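Local coordinates for putative tryptophan halogenase (Xanthomonas campestris pv. campestris, PDB 6Y1W), which is a flavin-dependent halogenase that probably uses FAD to halogenate indole-type substrates related to tryptophan, at residues 62-67 against 106-111; 400-403 against 407-410; 122-127 against 131-136; 200-205 against 216-221. All coordinates share one frame; numbering follows the deposited sequence.

Contact 1 (62-67 against 106-111); sequences TIPSLV and HSFGHT. With BUD ((2S,3S)-butane-2,3-diol), chain H.
The carbonyl oxygen of Thr62 accepts a hydrogen bond from the side-chain nitrogen of Lys89 and also meets the rim of Phe108, where CZ lies 4.1 Å from Thr62 O, near the plane of the ring. The main packing comes from Pro64, two residues on. Pro64 and Phe108 approach from opposite directions, and the proline lays CD over one ring face, 3.5 Å from CE1 of Phe108. This is a CH-pi contact: CD of Pro64 stands 3.8 Å from the centroid of the Phe108 ring, 23° off the normal, so it sits toward the rim while CG of Pro64 rests nearer the CG end. With chi1 at -54°, the ring of Phe108 swings to the side of its own backbone N and reaches across to the proline. Ile63 adds a looser apolar touch from CG2, 4.2 Å from CE1 of Phe108.

A butanediol molecule lies against these groups, its C1 3.8 Å from CB of Ile63 and 3.9 Å from CE1 of Phe108. The diol is hydrogen-bonded to Ser444 OG and Ala441 N. His106 approaches its O1 obliquely; both ring nitrogens of this histidine are bonded, ND1 to Glu347 and NE2 to Ser444. Within the second segment, Ser107 OG donates to Phe108 O (2.8 Å) on a lone pair in the carbonyl plane. With predicted catalytic Lys89 beside Phe108 and predicted tryptophan-binding Glu347 bonded to His106, the pocket is consistent with the substrate site of a flavin-dependent halogenase.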
loop_
_atom_site.group_PDB
_atom_site.type_symbol
_atom_site.label_atom_id
_atom_site.label_comp_id
_atom_site.label_asym_id
_atom_site.label_seq_id
_atom_site.Cartn_x
_atom_site.Cartn_y
_atom_site.Cartn_z
ATOM N N THR A 62 -6.036 -4.897 22.076
ATOM C CA THR A 62 -5.459 -5.349 20.810
ATOM C C THR A 62 -6.159 -4.613 19.666
ATOM O O THR A 62 -7.048 -3.760 19.874
ATOM C CB THR A 62 -5.609 -6.881 20.606
ATOM O OG1 THR A 62 -6.988 -7.250 20.709
ATOM C CG2 THR A 62 -4.841 -7.691 21.664
ATOM N N ILE A 63 -5.724 -4.897 18.449
ATOM C CA ILE A 63 -6.327 -4.295 17.257
ATOM C C ILE A 63 -6.657 -5.375 16.230
ATOM O O ILE A 63 -6.280 -6.550 16.421
ATOM C CB ILE A 63 -5.421 -3.177 16.698
ATOM C CG1 ILE A 63 -4.003 -3.654 16.475
ATOM C CG2 ILE A 63 -5.398 -1.968 17.682
ATOM C CD1 ILE A 63 -3.137 -2.530 15.821
ATOM N N PRO A 64 -7.382 -5.044 15.157
ATOM C CA PRO A 64 -7.995 -6.115 14.346
ATOM C C PRO A 64 -7.013 -7.023 13.642
ATOM O O PRO A 64 -7.421 -8.103 13.193
ATOM C CB PRO A 64 -8.856 -5.340 13.341
ATOM C CG PRO A 64 -9.296 -4.102 14.145
ATOM C CD PRO A 64 -8.053 -3.740 14.909
ATOM N N SER A 65 -5.755 -6.620 13.476
ATOM C CA SER A 65 -4.797 -7.550 12.882
ATOM C C SER A 65 -4.712 -8.867 13.653
ATOM O O SER A 65 -4.341 -9.891 13.063
ATOM C CB SER A 65 -3.430 -6.871 12.785
ATOM O OG SER A 65 -2.980 -6.485 14.084
ATOM N N LEU A 66 -5.017 -8.880 14.959
ATOM C CA LEU A 66 -4.914 -10.145 15.678
ATOM C C LEU A 66 -5.987 -11.120 15.210
ATOM O O LEU A 66 -5.797 -12.335 15.306
ATOM C CB LEU A 66 -5.026 -9.963 17.192
ATOM C CG LEU A 66 -4.563 -11.167 18.027
ATOM C CD1 LEU A 66 -3.054 -11.404 17.904
ATOM C CD2 LEU A 66 -4.889 -10.978 19.504
ATOM N N VAL A 67 -7.133 -10.615 14.749
ATOM C CA VAL A 67 -8.157 -11.506 14.199
ATOM C C VAL A 67 -7.584 -12.252 13.001
ATOM O O VAL A 67 -7.771 -13.467 12.838
ATOM C CB VAL A 67 -9.415 -10.709 13.810
ATOM C CG1 VAL A 67 -10.526 -11.656 13.331
ATOM C CG2 VAL A 67 -9.921 -9.881 14.973
ATOM N N HIS A 106 -12.086 7.137 19.036
ATOM C CA HIS A 106 -11.358 6.640 17.879
ATOM C C HIS A 106 -11.785 5.189 17.719
ATOM O O HIS A 106 -11.331 4.323 18.473
ATOM C CB HIS A 106 -9.855 6.737 18.104
ATOM C CG HIS A 106 -9.044 6.151 16.993
ATOM N ND1 HIS A 106 -7.702 5.866 17.132
ATOM C CD2 HIS A 106 -9.395 5.763 15.745
ATOM C CE1 HIS A 106 -7.255 5.339 16.002
ATOM N NE2 HIS A 106 -8.262 5.251 15.152
ATOM N N SER A 107 -12.617 4.921 16.720
ATOM C CA SER A 107 -13.172 3.580 16.558
ATOM C C SER A 107 -12.517 2.890 15.380
ATOM O O SER A 107 -11.844 3.513 14.555
ATOM C CB SER A 107 -14.695 3.631 16.349
ATOM O OG SER A 107 -15.016 4.122 15.053
ATOM N N PHE A 108 -12.747 1.581 15.291
ATOM C CA PHE A 108 -12.481 0.861 14.058
ATOM C C PHE A 108 -13.550 1.206 13.031
ATOM O O PHE A 108 -14.437 2.036 13.267
ATOM C CB PHE A 108 -12.427 -0.646 14.326
ATOM C CG PHE A 108 -11.449 -1.030 15.410
ATOM C CD1 PHE A 108 -10.169 -0.481 15.434
ATOM C CD2 PHE A 108 -11.821 -1.931 16.405
ATOM C CE1 PHE A 108 -9.264 -0.839 16.443
ATOM C CE2 PHE A 108 -10.931 -2.275 17.423
ATOM C CZ PHE A 108 -9.663 -1.753 17.437
ATOM N N GLY A 109 -13.463 0.607 11.855
ATOM C CA GLY A 109 -14.486 0.850 10.846
ATOM C C GLY A 109 -14.226 2.096 10.009
ATOM O O GLY A 109 -13.102 2.560 9.876
ATOM N N HIS A 110 -15.299 2.623 9.417
ATOM C CA HIS A 110 -15.188 3.762 8.517
ATOM C C HIS A 110 -16.375 4.659 8.804
ATOM O O HIS A 110 -17.468 4.176 9.100
ATOM C CB HIS A 110 -15.194 3.350 7.038
ATOM C CG HIS A 110 -14.753 4.442 6.102
ATOM N ND1 HIS A 110 -13.427 4.804 5.942
ATOM C CD2 HIS A 110 -15.468 5.270 5.296
ATOM C CE1 HIS A 110 -13.342 5.800 5.076
ATOM N NE2 HIS A 110 -14.567 6.101 4.668
ATOM N N THR A 111 -16.157 5.945 8.755
ATOM C CA THR A 111 -17.252 6.869 9.043
ATOM C C THR A 111 -17.900 7.255 7.728
ATOM O O THR A 111 -17.213 7.741 6.828
ATOM C CB THR A 111 -16.726 8.101 9.764
ATOM O OG1 THR A 111 -16.054 7.658 10.944
ATOM C CG2 THR A 111 -17.933 9.039 10.178
HETATM C C1 BUD H . -6.103 -0.344 14.205
HETATM O O1 BUD H . -6.505 1.969 14.563
HETATM C C2 BUD H . -5.989 1.063 13.616
HETATM O O2 BUD H . -6.657 2.403 11.664
HETATM C C3 BUD H . -6.793 1.148 12.314
HETATM C C4 BUD H . -6.313 0.041 11.367
#

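Contact 2 (400-403 against 407-410); sequences DRRD and WRDC. With BUD ((2S,3S)-butane-2,3-diol), chain J.
Trp407, near the start of helix 405-412, turns its indole back onto Arg401 in the short loop that joins this helix to helix 371-397, closing a tight helix-loop-helix connection. CB of Trp407 begins the contact, 3.8 Å from CB of Arg401. Farther out, CD of Arg401 makes a CH-pi contact over the five-membered ring of Trp407, 3.9 Å from its centroid and only 5° off the normal. The guanidinium continues over the same indole face, the two planes 24° apart, with NE1 of Trp407 facing its centre, 3.2 Å from CZ of Arg401. Both groups are donors, and each bonds elsewhere: NE1 to Asp269 O, and Arg401 NH1 to His96 O. Asp403 holds the guanidinium side-on in a salt bridge, with NE of Arg401 2.9 Å from OD1 and NH2 2.8 Å from OD2, both on syn lone pairs. NH2 also donates to O2 of a bound butanediol.

Arg408 follows on the exposed side. Its CG packs against CB of Arg402, and a bend at chi3 turns the guanidinium back so that NH1 donates to Arg402 O at 3.0 Å, from 38° above the carbonyl plane.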
loop_
_atom_site.group_PDB
_atom_site.type_symbol
_atom_site.label_atom_id
_atom_site.label_comp_id
_atom_site.label_asym_id
_atom_site.label_seq_id
_atom_site.Cartn_x
_atom_site.Cartn_y
_atom_site.Cartn_z
ATOM N N ASP A 400 -5.597 21.411 22.470
ATOM C CA ASP A 400 -5.860 22.776 22.929
ATOM C C ASP A 400 -5.315 23.036 24.328
ATOM O O ASP A 400 -5.309 24.198 24.779
ATOM C CB ASP A 400 -7.362 23.081 22.943
ATOM C CG ASP A 400 -7.999 23.045 21.568
ATOM O OD1 ASP A 400 -7.292 23.128 20.537
ATOM O OD2 ASP A 400 -9.234 22.953 21.541
ATOM N N ARG A 401 -4.853 22.003 25.014
ATOM C CA ARG A 401 -4.480 22.139 26.414
ATOM C C ARG A 401 -3.226 22.984 26.577
ATOM O O ARG A 401 -2.202 22.730 25.931
ATOM C CB ARG A 401 -4.272 20.765 27.036
ATOM C CG ARG A 401 -5.587 19.962 27.083
ATOM C CD ARG A 401 -5.439 18.689 27.945
ATOM N NE ARG A 401 -5.206 18.962 29.368
ATOM C CZ ARG A 401 -5.332 18.047 30.330
ATOM N NH1 ARG A 401 -5.703 16.800 30.018
ATOM N NH2 ARG A 401 -5.058 18.355 31.606
ATOM N N ARG A 402 -3.296 23.953 27.502
ATOM C CA ARG A 402 -2.129 24.708 27.946
ATOM C C ARG A 402 -2.113 24.800 29.467
ATOM O O ARG A 402 -1.447 25.681 30.043
ATOM C CB ARG A 402 -2.102 26.115 27.324
ATOM C CG ARG A 402 -2.217 26.127 25.806
ATOM C CD ARG A 402 -0.960 25.594 25.119
ATOM N NE ARG A 402 -1.033 25.802 23.678
ATOM C CZ ARG A 402 -1.595 24.970 22.807
ATOM N NH1 ARG A 402 -1.606 25.286 21.509
ATOM N NH2 ARG A 402 -2.142 23.827 23.238
ATOM N N ASP A 403 -2.825 23.895 30.126
ATOM C CA ASP A 403 -3.086 24.049 31.554
ATOM C C ASP A 403 -1.995 23.493 32.443
ATOM O O ASP A 403 -2.060 23.714 33.652
ATOM C CB ASP A 403 -4.420 23.401 31.946
ATOM C CG ASP A 403 -4.528 21.923 31.507
ATOM O OD1 ASP A 403 -4.676 21.698 30.291
ATOM O OD2 ASP A 403 -4.449 21.009 32.371
ATOM N N TRP A 407 1.519 19.785 29.091
ATOM C CA TRP A 407 0.758 19.994 27.857
ATOM C C TRP A 407 1.308 21.155 27.023
ATOM O O TRP A 407 1.252 21.108 25.793
ATOM C CB TRP A 407 -0.727 20.212 28.168
ATOM C CG TRP A 407 -1.341 18.917 28.626
ATOM C CD1 TRP A 407 -1.816 18.625 29.890
ATOM C CD2 TRP A 407 -1.478 17.703 27.855
ATOM N NE1 TRP A 407 -2.275 17.311 29.920
ATOM C CE2 TRP A 407 -2.054 16.729 28.698
ATOM C CE3 TRP A 407 -1.182 17.362 26.530
ATOM C CZ2 TRP A 407 -2.356 15.424 28.257
ATOM C CZ3 TRP A 407 -1.496 16.028 26.081
ATOM C CH2 TRP A 407 -2.053 15.100 26.953
ATOM N N ARG A 408 1.781 22.230 27.663
ATOM C CA ARG A 408 2.383 23.310 26.877
ATOM C C ARG A 408 3.596 22.805 26.117
ATOM O O ARG A 408 3.819 23.195 24.955
ATOM C CB ARG A 408 2.778 24.481 27.785
ATOM C CG ARG A 408 1.559 25.218 28.359
ATOM C CD ARG A 408 2.009 26.510 29.109
ATOM N NE ARG A 408 2.800 26.289 30.326
ATOM C CZ ARG A 408 2.321 26.034 31.550
ATOM N NH1 ARG A 408 1.007 25.881 31.763
ATOM N NH2 ARG A 408 3.161 25.912 32.573
ATOM N N ASP A 409 4.383 21.933 26.755
ATOM C CA ASP A 409 5.565 21.389 26.080
ATOM C C ASP A 409 5.156 20.463 24.933
ATOM O O ASP A 409 5.739 20.514 23.840
ATOM C CB ASP A 409 6.466 20.628 27.057
ATOM C CG ASP A 409 7.167 21.545 28.066
ATOM O OD1 ASP A 409 7.045 22.799 27.975
ATOM O OD2 ASP A 409 7.809 20.993 28.963
ATOM N N CYS A 410 4.124 19.639 25.143
ATOM C CA CYS A 410 3.666 18.767 24.051
ATOM C C CYS A 410 3.171 19.585 22.865
ATOM O O CYS A 410 3.401 19.229 21.703
ATOM C CB CYS A 410 2.528 17.844 24.527
ATOM S SG CYS A 410 2.959 16.540 25.691
HETATM C C1 BUD J . -9.157 17.070 35.665
HETATM O O1 BUD J . -6.788 17.075 36.280
HETATM C C2 BUD J . -7.737 16.589 35.362
HETATM O O2 BUD J . -5.933 16.897 33.903
HETATM C C3 BUD J . -7.305 17.122 34.005
HETATM C C4 BUD J . -7.989 16.353 32.876
#

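Contact 3 (122-127 against 131-136); sequences HFWLKA and GVARDF
Trp124 lies between Ala133 and Phe136, and its indole is touched on both faces and at its N-H edge. Its CB, set on helix 120-129, already brushes CE1 of Phe136 at 4.1 Å. Because chi1 is -176°, CG points away from the backbone N and carries the ring out over the chain that follows the helix. CG and CD2 then receive the edge of Phe136, with CD1 of the phenylalanine 3.7 Å from CG of Trp124. The pair is T-shaped: the planes stand at 75°, and Phe136 presents its edge to the indole face. Over the opposite face, the methyl of Ala133 makes a CH-pi contact with the five-membered ring, its CB 3.6 Å from NE1 of Trp124. NE1 itself donates to Arg134 O at 2.9 Å, with the acceptor close to the indole plane; NE1 lies nearly in line with the C=O bond of Arg134, though the hydrogen bond bends at the N-H. At the outer rim, CZ2 of Trp124 lies 3.7 Å from the backbone N of Phe136.

The helix ends in a Schellman motif. Gly131 takes a positive phi of 68°, and Val132 N donates to Ala127 O at 2.8 Å. This closes the helix end and leaves CB of Ala127 against Val132 CG2 and Ala133 CB.

His128, one turn along the helix from Trp124, stacks with the indole. Ala127 packs on Leu471 and Leu475 of helix 468-486, while Phe136 rests on Ile446, Gln447 and Leu450 of helix 442-451, placing the turn between these two helices.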
loop_
_atom_site.group_PDB
_atom_site.type_symbol
_atom_site.label_atom_id
_atom_site.label_comp_id
_atom_site.label_asym_id
_atom_site.label_seq_id
_atom_site.Cartn_x
_atom_site.Cartn_y
_atom_site.Cartn_z
ATOM N N HIS A 122 -15.231 15.172 3.632
ATOM C CA HIS A 122 -15.443 16.401 2.860
ATOM C C HIS A 122 -16.914 16.753 2.786
ATOM O O HIS A 122 -17.275 17.927 2.939
ATOM C CB HIS A 122 -14.827 16.260 1.465
ATOM C CG HIS A 122 -13.344 16.124 1.526
ATOM N ND1 HIS A 122 -12.527 17.202 1.789
ATOM C CD2 HIS A 122 -12.539 15.033 1.490
ATOM C CE1 HIS A 122 -11.276 16.792 1.863
ATOM N NE2 HIS A 122 -11.255 15.478 1.686
ATOM N N PHE A 123 -17.782 15.748 2.618
ATOM C CA PHE A 123 -19.222 15.992 2.661
ATOM C C PHE A 123 -19.650 16.386 4.061
ATOM O O PHE A 123 -20.475 17.295 4.230
ATOM C CB PHE A 123 -19.974 14.758 2.167
ATOM C CG PHE A 123 -19.591 14.396 0.768
ATOM C CD1 PHE A 123 -20.191 15.025 -0.309
ATOM C CD2 PHE A 123 -18.546 13.504 0.533
ATOM C CE1 PHE A 123 -19.799 14.747 -1.613
ATOM C CE2 PHE A 123 -18.146 13.207 -0.756
ATOM C CZ PHE A 123 -18.760 13.825 -1.838
ATOM N N TRP A 124 -19.071 15.748 5.080
ATOM C CA TRP A 124 -19.429 16.125 6.448
ATOM C C TRP A 124 -19.013 17.561 6.757
ATOM O O TRP A 124 -19.777 18.303 7.385
ATOM C CB TRP A 124 -18.811 15.148 7.444
ATOM C CG TRP A 124 -19.221 15.436 8.842
ATOM C CD1 TRP A 124 -20.322 14.935 9.486
ATOM C CD2 TRP A 124 -18.559 16.285 9.788
ATOM N NE1 TRP A 124 -20.379 15.421 10.774
ATOM C CE2 TRP A 124 -19.328 16.270 10.978
ATOM C CE3 TRP A 124 -17.413 17.078 9.744
ATOM C CZ2 TRP A 124 -18.966 16.994 12.122
ATOM C CZ3 TRP A 124 -17.066 17.799 10.872
ATOM C CH2 TRP A 124 -17.843 17.763 12.043
ATOM N N LEU A 125 -17.810 17.971 6.311
ATOM C CA LEU A 125 -17.323 19.332 6.545
ATOM C C LEU A 125 -18.227 20.373 5.877
ATOM O O LEU A 125 -18.546 21.410 6.477
ATOM C CB LEU A 125 -15.883 19.459 6.030
ATOM C CG LEU A 125 -14.828 18.806 6.949
ATOM C CD1 LEU A 125 -13.497 18.538 6.216
ATOM C CD2 LEU A 125 -14.627 19.593 8.264
ATOM N N LYS A 126 -18.637 20.116 4.635
ATOM C CA LYS A 126 -19.576 21.012 3.973
ATOM C C LYS A 126 -20.868 21.059 4.762
ATOM O O LYS A 126 -21.429 22.138 5.007
ATOM C CB LYS A 126 -19.829 20.533 2.546
ATOM C CG LYS A 126 -20.990 21.193 1.826
ATOM C CD LYS A 126 -20.611 22.470 1.190
ATOM C CE LYS A 126 -21.764 22.966 0.331
ATOM N NZ LYS A 126 -21.290 24.283 -0.154
ATOM N N ALA A 127 -21.343 19.886 5.199
ATOM C CA ALA A 127 -22.593 19.850 5.948
ATOM C C ALA A 127 -22.463 20.613 7.250
ATOM O O ALA A 127 -23.406 21.281 7.675
ATOM C CB ALA A 127 -23.028 18.406 6.217
ATOM N N GLY A 131 -24.577 23.813 8.608
ATOM C CA GLY A 131 -25.411 23.541 9.766
ATOM C C GLY A 131 -26.343 22.360 9.620
ATOM O O GLY A 131 -27.366 22.303 10.304
ATOM N N VAL A 132 -26.012 21.385 8.766
ATOM C CA VAL A 132 -26.849 20.203 8.631
ATOM C C VAL A 132 -26.082 18.915 8.973
ATOM O O VAL A 132 -26.495 17.854 8.570
ATOM C CB VAL A 132 -27.506 20.116 7.234
ATOM C CG1 VAL A 132 -28.378 21.362 6.968
ATOM C CG2 VAL A 132 -26.474 19.962 6.085
ATOM N N ALA A 133 -25.018 19.009 9.782
ATOM C CA ALA A 133 -24.237 17.841 10.202
ATOM C C ALA A 133 -24.482 17.558 11.680
ATOM O O ALA A 133 -24.509 18.485 12.502
ATOM C CB ALA A 133 -22.733 18.070 10.002
ATOM N N ARG A 134 -24.639 16.275 12.017
ATOM C CA ARG A 134 -24.565 15.805 13.396
ATOM C C ARG A 134 -23.112 15.536 13.759
ATOM O O ARG A 134 -22.216 15.710 12.938
ATOM C CB ARG A 134 -25.433 14.573 13.572
ATOM C CG ARG A 134 -26.861 14.897 13.170
ATOM C CD ARG A 134 -27.746 13.760 13.378
ATOM N NE ARG A 134 -27.477 13.124 14.661
ATOM C CZ ARG A 134 -28.409 12.911 15.581
ATOM N NH1 ARG A 134 -29.665 13.289 15.347
ATOM N NH2 ARG A 134 -28.086 12.328 16.726
ATOM N N ASP A 135 -22.854 15.175 15.018
ATOM C CA ASP A 135 -21.495 14.797 15.403
ATOM C C ASP A 135 -20.937 13.773 14.415
ATOM O O ASP A 135 -21.636 12.849 13.996
ATOM C CB ASP A 135 -21.474 14.202 16.815
ATOM C CG ASP A 135 -20.046 13.994 17.340
ATOM O OD1 ASP A 135 -19.463 14.967 17.854
ATOM O OD2 ASP A 135 -19.495 12.875 17.221
ATOM N N PHE A 136 -19.656 13.936 14.059
ATOM C CA PHE A 136 -18.998 13.019 13.136
ATOM C C PHE A 136 -19.175 11.566 13.554
ATOM O O PHE A 136 -19.325 10.686 12.702
ATOM C CB PHE A 136 -17.499 13.355 13.063
ATOM C CG PHE A 136 -16.775 12.705 11.903
ATOM C CD1 PHE A 136 -17.144 12.990 10.607
ATOM C CD2 PHE A 136 -15.695 11.845 12.120
ATOM C CE1 PHE A 136 -16.487 12.424 9.523
ATOM C CE2 PHE A 136 -15.030 11.263 11.047
ATOM C CZ PHE A 136 -15.423 11.540 9.746
#

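Contact 4 (200-205 against 216-221); sequences GDIAAL and DLFLDC
Ile202 and Phe218 make the main apolar contact. The methyl CG2 of Ile202 sits over the centre of the phenyl ring, 3.5 Å from its centroid and 9° off the normal, a well-centred CH-pi contact. That methyl points away from the backbone N of Ile202 (chi1 -57° places CG1 beside that N instead), and CB of Ile202 adds a touch at 3.7 Å from CD1 of Phe218. Leu205 runs alongside the ring, pointing the other way, and brings its CG to 4.0 Å from CE2 of Phe218.

Backbone atoms form a second group. Ile202 O lies 3.4 Å from CE1 of Phe218, and Ala203 O meets CZ of Phe218 at the ring edge, 3.8 Å away. A classic beta bulge sets Ala203 and Ala204 together opposite Gln194.

Strands 202-207 and 217-220 belong to one mixed sheet of the Rossmann-type FAD-binding fold, but strands 184-195, 44-49 and 18-22 come between them in sheet order. Their short segments run at 66° to each other, 7.9 Å apart at closest approach, so side chains rather than strand pairing join them. Val20 of strand 18-22 and Leu228 of helix 227-232 both touch Leu205 and Phe218.

Polar links run through neighbours. Asn332 bridges the two segments, its OD1 accepting from Ile202 N and its ND2 donating to Asp216 O, while the carboxylate of Asp216 pairs with Arg18.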
loop_
_atom_site.group_PDB
_atom_site.type_symbol
_atom_site.label_atom_id
_atom_site.label_comp_id
_atom_site.label_asym_id
_atom_site.label_seq_id
_atom_site.Cartn_x
_atom_site.Cartn_y
_atom_site.Cartn_z
ATOM N N GLY A 200 30.771 -13.546 14.002
ATOM C CA GLY A 200 29.990 -12.841 14.987
ATOM C C GLY A 200 28.577 -13.362 15.148
ATOM O O GLY A 200 27.869 -12.886 16.040
ATOM N N ASP A 201 28.152 -14.336 14.342
ATOM C CA ASP A 201 26.797 -14.872 14.511
ATOM C C ASP A 201 26.631 -15.485 15.892
ATOM O O ASP A 201 27.589 -15.950 16.512
ATOM C CB ASP A 201 26.485 -15.953 13.478
ATOM C CG ASP A 201 26.416 -15.429 12.092
ATOM O OD1 ASP A 201 26.501 -14.205 11.898
ATOM O OD2 ASP A 201 26.310 -16.264 11.176
ATOM N N ILE A 202 25.389 -15.499 16.385
ATOM C CA ILE A 202 25.125 -16.249 17.605
ATOM C C ILE A 202 25.278 -17.741 17.316
ATOM O O ILE A 202 24.748 -18.256 16.326
ATOM C CB ILE A 202 23.725 -15.944 18.143
ATOM C CG1 ILE A 202 23.591 -14.445 18.388
ATOM C CG2 ILE A 202 23.464 -16.793 19.411
ATOM C CD1 ILE A 202 22.243 -14.035 18.857
ATOM N N ALA A 203 25.993 -18.448 18.191
ATOM C CA ALA A 203 26.186 -19.890 18.042
ATOM C C ALA A 203 25.329 -20.727 18.988
ATOM O O ALA A 203 24.823 -21.782 18.587
ATOM C CB ALA A 203 27.663 -20.250 18.258
ATOM N N ALA A 204 25.147 -20.291 20.234
ATOM C CA ALA A 204 24.427 -21.102 21.204
ATOM C C ALA A 204 24.104 -20.251 22.413
ATOM O O ALA A 204 24.774 -19.250 22.684
ATOM C CB ALA A 204 25.245 -22.326 21.648
ATOM N N LEU A 205 23.095 -20.685 23.158
ATOM C CA LEU A 205 22.851 -20.146 24.485
ATOM C C LEU A 205 23.379 -21.144 25.505
ATOM O O LEU A 205 23.392 -22.359 25.260
ATOM C CB LEU A 205 21.365 -19.898 24.752
ATOM C CG LEU A 205 20.604 -19.153 23.653
ATOM C CD1 LEU A 205 19.136 -19.123 24.044
ATOM C CD2 LEU A 205 21.144 -17.729 23.421
ATOM N N ASP A 216 20.546 -22.148 14.585
ATOM C CA ASP A 216 20.904 -21.456 13.353
ATOM C C ASP A 216 20.326 -20.053 13.295
ATOM O O ASP A 216 20.927 -19.163 12.691
ATOM C CB ASP A 216 20.421 -22.256 12.134
ATOM C CG ASP A 216 20.959 -23.679 12.136
ATOM O OD1 ASP A 216 22.180 -23.849 12.363
ATOM O OD2 ASP A 216 20.153 -24.626 11.967
ATOM N N LEU A 217 19.146 -19.873 13.855
ATOM C CA LEU A 217 18.453 -18.592 13.856
ATOM C C LEU A 217 17.916 -18.428 15.258
ATOM O O LEU A 217 17.390 -19.384 15.825
ATOM C CB LEU A 217 17.319 -18.570 12.844
ATOM C CG LEU A 217 16.443 -17.327 12.842
ATOM C CD1 LEU A 217 17.200 -16.157 12.180
ATOM C CD2 LEU A 217 15.186 -17.668 12.037
ATOM N N PHE A 218 18.066 -17.236 15.807
ATOM C CA PHE A 218 17.709 -16.955 17.183
ATOM C C PHE A 218 16.692 -15.831 17.178
ATOM O O PHE A 218 16.926 -14.800 16.551
ATOM C CB PHE A 218 18.932 -16.536 18.004
ATOM C CG PHE A 218 19.903 -17.691 18.230
ATOM C CD1 PHE A 218 20.784 -18.066 17.236
ATOM C CD2 PHE A 218 19.845 -18.436 19.413
ATOM C CE1 PHE A 218 21.629 -19.136 17.430
ATOM C CE2 PHE A 218 20.698 -19.495 19.620
ATOM C CZ PHE A 218 21.598 -19.840 18.640
ATOM N N LEU A 219 15.606 -16.004 17.910
ATOM C CA LEU A 219 14.649 -14.910 18.072
ATOM C C LEU A 219 14.818 -14.321 19.465
ATOM O O LEU A 219 14.686 -15.039 20.469
ATOM C CB LEU A 219 13.215 -15.398 17.889
ATOM C CG LEU A 219 12.944 -16.198 16.599
ATOM C CD1 LEU A 219 11.431 -16.515 16.484
ATOM C CD2 LEU A 219 13.499 -15.483 15.369
ATOM N N ASP A 220 15.072 -13.007 19.545
ATOM C CA ASP A 220 15.254 -12.359 20.850
ATOM C C ASP A 220 13.906 -11.846 21.342
ATOM O O ASP A 220 13.383 -10.846 20.842
ATOM C CB ASP A 220 16.255 -11.208 20.767
ATOM C CG ASP A 220 16.653 -10.717 22.134
ATOM O OD1 ASP A 220 15.927 -11.040 23.120
ATOM O OD2 ASP A 220 17.642 -9.978 22.240
ATOM N N CYS A 221 13.302 -12.613 22.246
ATOM C CA CYS A 221 12.064 -12.240 22.922
ATOM C C CYS A 221 12.310 -11.981 24.404
ATOM O O CYS A 221 11.451 -12.264 25.251
ATOM C CB CYS A 221 11.006 -13.326 22.728
ATOM S SG CYS A 221 10.590 -13.569 21.011
#

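How the contacts relate
Along the chain the order is contact 1, contact 3, contact 4, contact 2. Contacts 1 and 3 adjoin: strand 102-107, an outer strand of the seven-stranded sheet, leads on to helix 120-129, and Thr111 CG2 packs 3.3 Å from Phe136 O, although their centres are 23 Å apart. Contact 2 stands off, its nearest atoms about 14 Å from contact 1 and about 13 Å from contact 3. Contact 4 lies in the eight-stranded sheet, its centre about 56 Å from that of contact 3, on the opposite side of the chain's centre. Contact 1, centred about 10 Å from the chain's centre and beside Lys89, predicted to be catalytic, is the contact nearest the probable active site.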